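Local coordinates for galactose-binding-like protein (Bacteroides thetaiotaomicron, PDB 7M1B), which is a SusE-like protein that probably binds galactose-type sugars and may take part in glycan breakdown by this gut bacterium, at residues A216-M221 and W257-M262; A266-F271 and L374-T379; W295-L300 and V352-F357. One frame throughout, in Å; residues are numbered along the deposited sequence.

Interaction 1: residues A216-M221 and W257-M262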
loop_
_atom_site.group_PDB
_atom_site.type_symbol
_atom_site.label_atom_id
_atom_site.label_comp_id
_atom_site.label_asym_id
_atom_site.label_seq_id
_atom_site.Cartn_x
_atom_site.Cartn_y
_atom_site.Cartn_z
ATOM N N ALA A 216 -4.238 -14.843 16.353
ATOM C CA ALA A 216 -3.853 -15.054 17.752
ATOM C C ALA A 216 -2.696 -14.187 18.281
ATOM O O ALA A 216 -2.559 -14.009 19.509
ATOM C CB ALA A 216 -3.620 -16.534 18.001
ATOM N N ASN A 217 -1.793 -13.776 17.396
ATOM C CA ASN A 217 -0.682 -12.945 17.815
ATOM C C ASN A 217 -0.852 -11.467 17.401
ATOM O O ASN A 217 0.128 -10.676 17.500
ATOM C CB ASN A 217 0.594 -13.489 17.179
ATOM C CG ASN A 217 0.595 -13.478 15.661
ATOM O OD1 ASN A 217 -0.252 -12.876 15.018
ATOM N ND2 ASN A 217 1.624 -14.035 15.035
ATOM N N ASP A 218 -2.120 -11.036 17.254
ATOM C CA ASP A 218 -2.356 -9.639 16.914
ATOM C C ASP A 218 -2.591 -8.841 18.204
ATOM O O ASP A 218 -2.924 -9.392 19.276
ATOM C CB ASP A 218 -3.709 -9.504 16.202
ATOM C CG ASP A 218 -3.737 -9.989 14.776
ATOM O OD1 ASP A 218 -2.665 -10.383 14.219
ATOM O OD2 ASP A 218 -4.788 -10.002 14.184
ATOM N N ILE A 219 -2.278 -7.528 18.173
ATOM C CA ILE A 219 -2.736 -6.649 19.260
ATOM C C ILE A 219 -4.244 -6.515 19.155
ATOM O O ILE A 219 -4.795 -6.437 18.043
ATOM C CB ILE A 219 -2.055 -5.249 19.290
ATOM C CG1 ILE A 219 -2.233 -4.472 17.975
ATOM C CG2 ILE A 219 -0.553 -5.402 19.623
ATOM C CD1 ILE A 219 -1.748 -3.025 18.017
ATOM N N LYS A 220 -4.847 -6.297 20.313
ATOM C CA LYS A 220 -6.271 -6.048 20.449
ATOM C C LYS A 220 -6.525 -4.545 20.233
ATOM O O LYS A 220 -5.741 -3.693 20.721
ATOM C CB LYS A 220 -6.758 -6.486 21.827
ATOM C CG LYS A 220 -6.839 -7.987 22.083
ATOM C CD LYS A 220 -7.401 -8.318 23.474
ATOM C CE LYS A 220 -7.378 -9.786 23.807
ATOM N NZ LYS A 220 -7.649 -10.051 25.251
ATOM N N MET A 221 -7.680 -4.232 19.587
ATOM C CA MET A 221 -7.962 -2.836 19.246
ATOM C C MET A 221 -9.375 -2.469 19.748
ATOM O O MET A 221 -10.049 -1.661 19.108
ATOM C CB MET A 221 -7.780 -2.567 17.743
ATOM C CG MET A 221 -6.249 -2.625 17.319
ATOM S SD MET A 221 -5.343 -1.258 18.058
ATOM C CE MET A 221 -5.867 0.068 17.000
ATOM N N TRP A 257 1.195 -5.794 15.394
ATOM C CA TRP A 257 0.394 -5.729 14.169
ATOM C C TRP A 257 -1.090 -5.985 14.534
ATOM O O TRP A 257 -1.421 -6.723 15.492
ATOM C CB TRP A 257 0.897 -6.762 13.115
ATOM C CG TRP A 257 1.125 -8.140 13.679
ATOM C CD1 TRP A 257 0.223 -9.158 13.831
ATOM C CD2 TRP A 257 2.390 -8.649 14.110
ATOM N NE1 TRP A 257 0.813 -10.269 14.405
ATOM C CE2 TRP A 257 2.169 -9.989 14.542
ATOM C CE3 TRP A 257 3.686 -8.083 14.188
ATOM C CZ2 TRP A 257 3.203 -10.782 15.074
ATOM C CZ3 TRP A 257 4.707 -8.886 14.704
ATOM C CH2 TRP A 257 4.475 -10.224 15.112
ATOM N N PHE A 258 -1.966 -5.518 13.650
ATOM C CA PHE A 258 -3.368 -5.887 13.676
ATOM C C PHE A 258 -3.803 -6.269 12.260
ATOM O O PHE A 258 -3.099 -5.987 11.292
ATOM C CB PHE A 258 -4.307 -4.828 14.284
ATOM C CG PHE A 258 -4.288 -3.485 13.575
ATOM C CD1 PHE A 258 -4.810 -3.338 12.319
ATOM C CD2 PHE A 258 -3.725 -2.362 14.161
ATOM C CE1 PHE A 258 -4.794 -2.107 11.668
ATOM C CE2 PHE A 258 -3.723 -1.127 13.534
ATOM C CZ PHE A 258 -4.232 -0.997 12.265
ATOM N N THR A 259 -4.936 -6.992 12.197
ATOM C CA THR A 259 -5.397 -7.668 10.988
ATOM C C THR A 259 -6.855 -7.353 10.740
ATOM O O THR A 259 -7.685 -7.445 11.661
ATOM C CB THR A 259 -5.271 -9.218 11.052
ATOM O OG1 THR A 259 -3.964 -9.532 11.562
ATOM C CG2 THR A 259 -5.522 -9.867 9.716
ATOM N N PHE A 260 -7.174 -7.005 9.468
ATOM C CA PHE A 260 -8.600 -6.860 9.179
ATOM C C PHE A 260 -8.907 -7.453 7.792
ATOM O O PHE A 260 -7.991 -7.813 7.039
ATOM C CB PHE A 260 -9.063 -5.390 9.213
ATOM C CG PHE A 260 -8.326 -4.402 8.357
ATOM C CD1 PHE A 260 -8.765 -4.200 7.059
ATOM C CD2 PHE A 260 -7.195 -3.731 8.821
ATOM C CE1 PHE A 260 -8.142 -3.208 6.284
ATOM C CE2 PHE A 260 -6.563 -2.776 8.031
ATOM C CZ PHE A 260 -7.037 -2.503 6.754
ATOM N N ASP A 261 -10.186 -7.656 7.536
ATOM C CA ASP A 261 -10.664 -8.232 6.272
ATOM C C ASP A 261 -11.299 -7.071 5.504
ATOM O O ASP A 261 -12.330 -6.507 5.947
ATOM C CB ASP A 261 -11.639 -9.379 6.616
ATOM C CG ASP A 261 -12.254 -10.099 5.436
ATOM O OD1 ASP A 261 -11.879 -9.739 4.320
ATOM O OD2 ASP A 261 -13.199 -10.938 5.658
ATOM N N MET A 262 -10.904 -6.854 4.283
ATOM C CA MET A 262 -11.541 -5.855 3.413
ATOM C C MET A 262 -12.940 -6.314 2.932
ATOM O O MET A 262 -13.741 -5.495 2.509
ATOM C CB MET A 262 -10.688 -5.530 2.196
ATOM C CG MET A 262 -9.306 -4.865 2.626
ATOM S SD MET A 262 -8.597 -4.010 1.178
ATOM C CE MET A 262 -8.244 -5.443 0.164
HETATM O O HOH W 1 1.184 -7.984 17.395
HETATM O O HOH W 2 -6.666 -7.989 14.337
#
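Trp-257 meets the loop 216-221 along the indole edge running from CD1 through NE1 to CZ2. Its CB leads to a CG placed between the backbone N and the carbonyl carbon (chi1 47°), which carries the indole out from the strand toward Asn-217. Trp-257 CD1 comes first, 3.2 Å from Asp-218 OD1, with the carboxylate standing almost perpendicular to the ring. Trp-257 NE1 follows and gives a straight hydrogen bond of 2.9 Å to Asn-217 OD1; the acceptor lies in the indole plane, but the N-H arrives from above the amide plane. Trp-257 CZ2 runs past Asn-217 ND2 at 3.6 Å. Water 1, over the indole face, links Asn-217 O to Trp-257 N; water 2 links Asp-218 OD2 to Thr-259 N. With an alanine here, Asn-217 OD1 would probably lose its indole donor and the amide be freer to turn. Ile-219 N bonds to Trp-257 O at 2.9 Å, and Thr-259 OG1 donates to Asp-218 OD2 at 2.8 Å. Met-221 SD makes an oblique Met-aromatic contact with Phe-258. Arg-356 of strand 352-362 forms a salt bridge with Asp-218 OD1. The loop thus lies along the beginning of strand 256-274, which also pairs with strand 352-362.

Interaction 2: residues A266-F271 and L374-T379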
loop_
_atom_site.group_PDB
_atom_site.type_symbol
_atom_site.label_atom_id
_atom_site.label_comp_id
_atom_site.label_asym_id
_atom_site.label_seq_id
_atom_site.Cartn_x
_atom_site.Cartn_y
_atom_site.Cartn_z
ATOM N N ALA A 266 -9.105 -7.072 -3.999
ATOM C CA ALA A 266 -8.877 -5.896 -4.837
ATOM C C ALA A 266 -7.399 -5.738 -5.157
ATOM O O ALA A 266 -6.561 -6.119 -4.373
ATOM C CB ALA A 266 -9.416 -4.648 -4.144
ATOM N N GLN A 267 -7.125 -5.105 -6.303
ATOM C CA GLN A 267 -5.823 -4.562 -6.653
ATOM C C GLN A 267 -5.747 -3.173 -6.044
ATOM O O GLN A 267 -6.553 -2.317 -6.399
ATOM C CB GLN A 267 -5.681 -4.505 -8.203
ATOM C CG GLN A 267 -4.233 -4.253 -8.650
ATOM C CD GLN A 267 -3.245 -5.353 -8.327
ATOM O OE1 GLN A 267 -3.457 -6.545 -8.572
ATOM N NE2 GLN A 267 -2.111 -4.941 -7.791
ATOM N N LEU A 268 -4.847 -2.939 -5.067
ATOM C CA LEU A 268 -4.846 -1.697 -4.318
ATOM C C LEU A 268 -3.974 -0.632 -4.967
ATOM O O LEU A 268 -2.828 -0.905 -5.420
ATOM C CB LEU A 268 -4.351 -2.000 -2.903
ATOM C CG LEU A 268 -5.291 -2.870 -2.078
ATOM C CD1 LEU A 268 -4.712 -3.151 -0.660
ATOM C CD2 LEU A 268 -6.676 -2.207 -1.921
ATOM N N SER A 269 -4.448 0.603 -4.899
ATOM C CA SER A 269 -3.757 1.781 -5.387
ATOM C C SER A 269 -3.131 2.582 -4.255
ATOM O O SER A 269 -1.972 2.928 -4.323
ATOM C CB SER A 269 -4.606 2.657 -6.274
ATOM O OG SER A 269 -5.805 3.050 -5.564
ATOM N N ARG A 270 -3.938 2.973 -3.285
ATOM C CA ARG A 270 -3.455 3.854 -2.222
ATOM C C ARG A 270 -4.450 3.815 -1.061
ATOM O O ARG A 270 -5.518 3.189 -1.177
ATOM C CB ARG A 270 -3.448 5.274 -2.832
ATOM C CG ARG A 270 -4.833 5.829 -3.144
ATOM C CD ARG A 270 -4.725 7.186 -3.901
ATOM N NE ARG A 270 -6.048 7.788 -4.124
ATOM C CZ ARG A 270 -6.786 8.552 -3.294
ATOM N NH1 ARG A 270 -6.371 8.891 -2.081
ATOM N NH2 ARG A 270 -7.969 8.970 -3.714
ATOM N N PHE A 271 -4.036 4.345 0.100
ATOM C CA PHE A 271 -4.999 4.499 1.177
ATOM C C PHE A 271 -4.736 5.829 1.875
ATOM O O PHE A 271 -3.692 6.460 1.690
ATOM C CB PHE A 271 -4.900 3.299 2.151
ATOM C CG PHE A 271 -3.653 3.222 3.011
ATOM C CD1 PHE A 271 -2.433 2.728 2.508
ATOM C CD2 PHE A 271 -3.646 3.806 4.281
ATOM C CE1 PHE A 271 -1.286 2.687 3.315
ATOM C CE2 PHE A 271 -2.502 3.756 5.082
ATOM C CZ PHE A 271 -1.283 3.262 4.583
ATOM N N LEU A 374 -9.345 4.615 8.211
ATOM C CA LEU A 374 -8.486 4.167 7.089
ATOM C C LEU A 374 -9.397 3.950 5.878
ATOM O O LEU A 374 -10.449 3.276 6.041
ATOM C CB LEU A 374 -7.894 2.795 7.387
ATOM C CG LEU A 374 -6.876 2.747 8.503
ATOM C CD1 LEU A 374 -6.478 1.288 8.750
ATOM C CD2 LEU A 374 -5.655 3.586 8.083
ATOM N N TRP A 375 -9.150 4.711 4.803
ATOM C CA TRP A 375 -9.901 4.468 3.575
ATOM C C TRP A 375 -8.977 3.884 2.518
ATOM O O TRP A 375 -7.942 4.456 2.266
ATOM C CB TRP A 375 -10.497 5.781 3.053
ATOM C CG TRP A 375 -11.640 6.332 3.863
ATOM C CD1 TRP A 375 -12.137 5.805 5.024
ATOM C CD2 TRP A 375 -12.312 7.576 3.602
ATOM N NE1 TRP A 375 -13.143 6.627 5.475
ATOM C CE2 TRP A 375 -13.264 7.724 4.623
ATOM C CE3 TRP A 375 -12.278 8.537 2.550
ATOM C CZ2 TRP A 375 -14.129 8.832 4.679
ATOM C CZ3 TRP A 375 -13.158 9.604 2.628
ATOM C CH2 TRP A 375 -14.080 9.771 3.670
ATOM N N PHE A 376 -9.414 2.797 1.850
ATOM C CA PHE A 376 -8.578 2.099 0.860
ATOM C C PHE A 376 -9.159 2.360 -0.539
ATOM O O PHE A 376 -10.381 2.381 -0.689
ATOM C CB PHE A 376 -8.540 0.606 1.144
ATOM C CG PHE A 376 -7.506 0.231 2.177
ATOM C CD1 PHE A 376 -7.481 0.797 3.427
ATOM C CD2 PHE A 376 -6.438 -0.600 1.795
ATOM C CE1 PHE A 376 -6.460 0.435 4.305
ATOM C CE2 PHE A 376 -5.446 -0.963 2.685
ATOM C CZ PHE A 376 -5.392 -0.318 3.888
ATOM N N TYR A 377 -8.275 2.442 -1.517
ATOM C CA TYR A 377 -8.671 2.696 -2.887
ATOM C C TYR A 377 -8.100 1.622 -3.765
ATOM O O TYR A 377 -6.987 1.176 -3.506
ATOM C CB TYR A 377 -8.205 4.068 -3.399
ATOM C CG TYR A 377 -8.865 5.218 -2.662
ATOM C CD1 TYR A 377 -8.363 5.636 -1.418
ATOM C CD2 TYR A 377 -10.003 5.833 -3.154
ATOM C CE1 TYR A 377 -8.972 6.650 -0.695
ATOM C CE2 TYR A 377 -10.625 6.865 -2.454
ATOM C CZ TYR A 377 -10.101 7.272 -1.226
ATOM O OH TYR A 377 -10.688 8.300 -0.535
ATOM N N GLY A 378 -8.821 1.238 -4.833
ATOM C CA GLY A 378 -8.223 0.287 -5.769
ATOM C C GLY A 378 -9.332 -0.198 -6.725
ATOM O O GLY A 378 -10.403 0.418 -6.859
ATOM N N THR A 379 -9.115 -1.377 -7.272
ATOM C CA THR A 379 -10.019 -1.955 -8.255
ATOM C C THR A 379 -10.451 -3.330 -7.745
ATOM O O THR A 379 -9.627 -4.244 -7.708
ATOM C CB THR A 379 -9.333 -2.098 -9.635
ATOM O OG1 THR A 379 -8.745 -0.839 -10.057
ATOM C CG2 THR A 379 -10.339 -2.665 -10.632
#
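Gln-267 and Thr-379 begin a ladder of four backbone hydrogen bonds between two antiparallel strands, with Thr-379 N reaching Gln-267 O at 2.9 Å. Farther along, Ser-269 N gives a nearly straight bond to Tyr-377 O (3.0 Å), while Tyr-377 N turns to Arg-270 O. Ser-269 and Arg-270 therefore both oppose Tyr-377, which shifts the register by one residue. Gly-378, opposite Leu-268, sits where a CB would run into Gln-267 O.

In a cation-pi stack the Arg-270 guanidinium lies flat over the Tyr-377 ring, its CZ 3.8 Å from the centroid and the planes 13° apart. The chain is extended from CG to NE, which carries the group across to the phenol. Glu-202 holds Arg-270 NE in a salt bridge and also accepts from Ser-269 OG, probably helping to keep the guanidinium in place.

Apolar contacts fill the face carrying Leu-268, Phe-271 and Phe-376. Phe-271 CB sits over the Phe-376 ring in a CH-pi contact, 3.8 Å from the centroid, whereas the ring planes are only 17° apart but offset so far that little of one ring covers the other. Leu-268 CD1 meets the edge of Phe-376 at CD2 (3.9 Å), and Phe-357 of strand 352-362 also packs on Phe-376.

The shift at Ser-269 and Arg-270 opposite Tyr-377 is a classic beta bulge in an antiparallel sheet; the face with Leu-268, Phe-271 and Phe-376 is buried, consistent with the beta-sandwich of galactose-binding-like domains.

Interaction 3: residues W295-L300 and V352-F357; sequences WGRSDL and VRYIRF
Arg-297 O accepts two backbone hydrogen bonds, from Arg-353 N at 2.8 Å and from Tyr-354 N at 2.9 Å. The Tyr-354 donor lies nearly in line with the carbonyl, whereas that of Arg-353 comes from above its plane; with both residues facing Arg-297, this is a classic beta bulge. Arg-297 N returns a bond to Tyr-354 O. Toward the other end, Trp-295 and Arg-356 form a hydrogen-bonded pair, with Trp-295 N to Arg-356 O at 2.8 Å and an N-H angle of 169°.

Within 295-300, Arg-297 bends at chi3 (-63°) and grips Asp-299 side-on: NE binds OD1, and NH2 forms a salt bridge to OD2 at 2.9 Å. This probably helps to hold the turn after the strand beside Tyr-354. There Asp-299 O approaches Tyr-354 CD2 at 3.3 Å, obliquely to the ring, while Leu-300 CD1 packs at the phenol end, 3.6 Å from Tyr-354 OH.

On the other face, Val-352 CG1 presses on the backbone at Arg-297 N, 3.5 Å away. Gly-296 lies close by, and a CB there would be tight against that methyl and Ile-355 CD1.

Strand 352-362 lies between 292-297 and 256-274 in the sheet, its backbone bonding to Phe-258 and Phe-260 on the far side. Strand 311-317 flanks 292-297, sending Leu-313 against Val-352 and Ile-355.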
loop_
_atom_site.group_PDB
_atom_site.type_symbol
_atom_site.label_atom_id
_atom_site.label_comp_id
_atom_site.label_asym_id
_atom_site.label_seq_id
_atom_site.Cartn_x
_atom_site.Cartn_y
_atom_site.Cartn_z
ATOM N N TRP A 295 0.809 -5.177 4.917
ATOM C CA TRP A 295 0.966 -6.490 4.318
ATOM C C TRP A 295 -0.395 -6.999 3.903
ATOM O O TRP A 295 -1.447 -6.567 4.442
ATOM C CB TRP A 295 1.556 -7.432 5.399
ATOM C CG TRP A 295 3.018 -7.156 5.688
ATOM C CD1 TRP A 295 3.574 -6.052 6.309
ATOM C CD2 TRP A 295 4.136 -8.003 5.305
ATOM N NE1 TRP A 295 4.934 -6.185 6.385
ATOM C CE2 TRP A 295 5.300 -7.387 5.822
ATOM C CE3 TRP A 295 4.256 -9.288 4.752
ATOM C CZ2 TRP A 295 6.596 -7.926 5.620
ATOM C CZ3 TRP A 295 5.521 -9.823 4.548
ATOM C CH2 TRP A 295 6.673 -9.171 5.012
ATOM N N GLY A 296 -0.404 -7.950 2.983
ATOM C CA GLY A 296 -1.728 -8.463 2.594
ATOM C C GLY A 296 -1.683 -9.903 2.085
ATOM O O GLY A 296 -0.608 -10.401 1.701
ATOM N N ARG A 297 -2.856 -10.531 1.906
ATOM C CA ARG A 297 -2.989 -11.788 1.181
ATOM C C ARG A 297 -4.407 -11.923 0.643
ATOM O O ARG A 297 -5.365 -11.319 1.180
ATOM C CB ARG A 297 -2.637 -12.940 2.131
ATOM C CG ARG A 297 -3.539 -13.099 3.351
ATOM C CD ARG A 297 -2.995 -14.121 4.364
ATOM N NE ARG A 297 -2.926 -15.460 3.798
ATOM C CZ ARG A 297 -2.167 -16.427 4.309
ATOM N NH1 ARG A 297 -1.463 -16.210 5.423
ATOM N NH2 ARG A 297 -2.195 -17.627 3.731
ATOM N N SER A 298 -4.574 -12.781 -0.378
ATOM C CA SER A 298 -5.908 -12.960 -0.929
ATOM C C SER A 298 -6.655 -14.146 -0.311
ATOM O O SER A 298 -7.889 -14.172 -0.364
ATOM C CB SER A 298 -5.936 -13.101 -2.435
ATOM O OG SER A 298 -5.037 -14.160 -2.812
ATOM N N ASP A 299 -5.906 -15.103 0.256
ATOM C CA ASP A 299 -6.472 -16.334 0.795
ATOM C C ASP A 299 -6.567 -16.247 2.329
ATOM O O ASP A 299 -5.997 -15.345 2.964
ATOM C CB ASP A 299 -5.617 -17.528 0.349
ATOM C CG ASP A 299 -4.192 -17.491 0.935
ATOM O OD1 ASP A 299 -3.638 -16.460 1.012
ATOM O OD2 ASP A 299 -3.742 -18.499 1.475
ATOM N N LEU A 300 -7.418 -17.099 2.903
ATOM C CA LEU A 300 -7.659 -17.117 4.351
ATOM C C LEU A 300 -6.341 -17.174 5.142
ATOM O O LEU A 300 -5.519 -18.097 4.986
ATOM C CB LEU A 300 -8.558 -18.310 4.678
ATOM C CG LEU A 300 -9.314 -18.259 6.005
ATOM C CD1 LEU A 300 -10.443 -17.226 5.974
ATOM C CD2 LEU A 300 -9.743 -19.658 6.449
ATOM N N VAL A 352 -5.349 -8.560 -3.127
ATOM C CA VAL A 352 -5.371 -9.002 -1.716
ATOM C C VAL A 352 -6.774 -8.732 -1.151
ATOM O O VAL A 352 -7.552 -7.969 -1.757
ATOM C CB VAL A 352 -4.311 -8.338 -0.811
ATOM C CG1 VAL A 352 -2.904 -8.821 -1.182
ATOM C CG2 VAL A 352 -4.391 -6.828 -0.893
ATOM N N ARG A 353 -7.076 -9.398 -0.023
ATOM C CA ARG A 353 -8.354 -9.188 0.683
ATOM C C ARG A 353 -8.046 -8.922 2.158
ATOM O O ARG A 353 -8.722 -8.062 2.737
ATOM C CB ARG A 353 -9.199 -10.464 0.583
ATOM C CG ARG A 353 -10.437 -10.405 1.477
ATOM C CD ARG A 353 -11.417 -11.523 1.195
ATOM N NE ARG A 353 -12.518 -11.445 2.157
ATOM C CZ ARG A 353 -13.728 -11.953 2.029
ATOM N NH1 ARG A 353 -14.145 -12.460 0.855
ATOM N NH2 ARG A 353 -14.560 -11.757 3.042
ATOM N N TYR A 354 -7.164 -9.742 2.782
ATOM C CA TYR A 354 -6.828 -9.575 4.177
ATOM C C TYR A 354 -5.659 -8.639 4.313
ATOM O O TYR A 354 -4.697 -8.763 3.551
ATOM C CB TYR A 354 -6.625 -10.920 4.882
ATOM C CG TYR A 354 -7.764 -11.881 4.718
ATOM C CD1 TYR A 354 -8.911 -11.786 5.543
ATOM C CD2 TYR A 354 -7.834 -12.734 3.617
ATOM C CE1 TYR A 354 -10.003 -12.631 5.356
ATOM C CE2 TYR A 354 -8.966 -13.508 3.350
ATOM C CZ TYR A 354 -10.062 -13.427 4.206
ATOM O OH TYR A 354 -11.155 -14.243 4.005
ATOM N N ILE A 355 -5.677 -7.764 5.322
ATOM C CA ILE A 355 -4.670 -6.711 5.453
ATOM C C ILE A 355 -4.096 -6.731 6.864
ATOM O O ILE A 355 -4.841 -6.784 7.818
ATOM C CB ILE A 355 -5.249 -5.301 5.107
ATOM C CG1 ILE A 355 -5.871 -5.200 3.701
ATOM C CG2 ILE A 355 -4.249 -4.202 5.337
ATOM C CD1 ILE A 355 -4.820 -5.404 2.627
ATOM N N ARG A 356 -2.776 -6.522 6.970
ATOM C CA ARG A 356 -2.161 -6.263 8.266
ATOM C C ARG A 356 -1.412 -4.939 8.236
ATOM O O ARG A 356 -0.737 -4.599 7.229
ATOM C CB ARG A 356 -1.170 -7.365 8.620
ATOM C CG ARG A 356 -1.814 -8.555 9.316
ATOM C CD ARG A 356 -0.854 -9.684 9.556
ATOM N NE ARG A 356 -1.406 -10.442 10.680
ATOM C CZ ARG A 356 -0.758 -11.421 11.298
ATOM N NH1 ARG A 356 0.398 -11.914 10.762
ATOM N NH2 ARG A 356 -1.221 -12.021 12.360
ATOM N N PHE A 357 -1.492 -4.209 9.361
ATOM C CA PHE A 357 -0.591 -3.100 9.630
ATOM C C PHE A 357 0.420 -3.572 10.659
ATOM O O PHE A 357 0.076 -3.992 11.739
ATOM C CB PHE A 357 -1.382 -1.905 10.187
ATOM C CG PHE A 357 -1.980 -1.028 9.119
ATOM C CD1 PHE A 357 -2.779 -1.590 8.140
ATOM C CD2 PHE A 357 -1.899 0.350 9.192
ATOM C CE1 PHE A 357 -3.324 -0.789 7.126
ATOM C CE2 PHE A 357 -2.403 1.168 8.175
ATOM C CZ PHE A 357 -3.158 0.583 7.174
#

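How the interactions relate
Strand 256-274 serves interaction 1 with its first part and interaction 2 with its later part, the two centres lying about 19 Å apart. Interaction 3 sits between them, its centre about 11 Å from the first and 12 Å from the second. Along the chain, interaction 1 closes before the others open, and interaction 3 is nested inside interaction 2. Strand 352-362 joins them: Arg-353 and Asp-261 form a salt bridge, and Val-352 O probably accepts from Ala-266 N. Interactions 2 and 3 pair strands of one antiparallel sheet, and interaction 1 lays a loop along one of its strands. Phe-260, Met-262, Phe-357, Leu-374 and Phe-376 pack together, consistent with a galactose-binding-like sandwich.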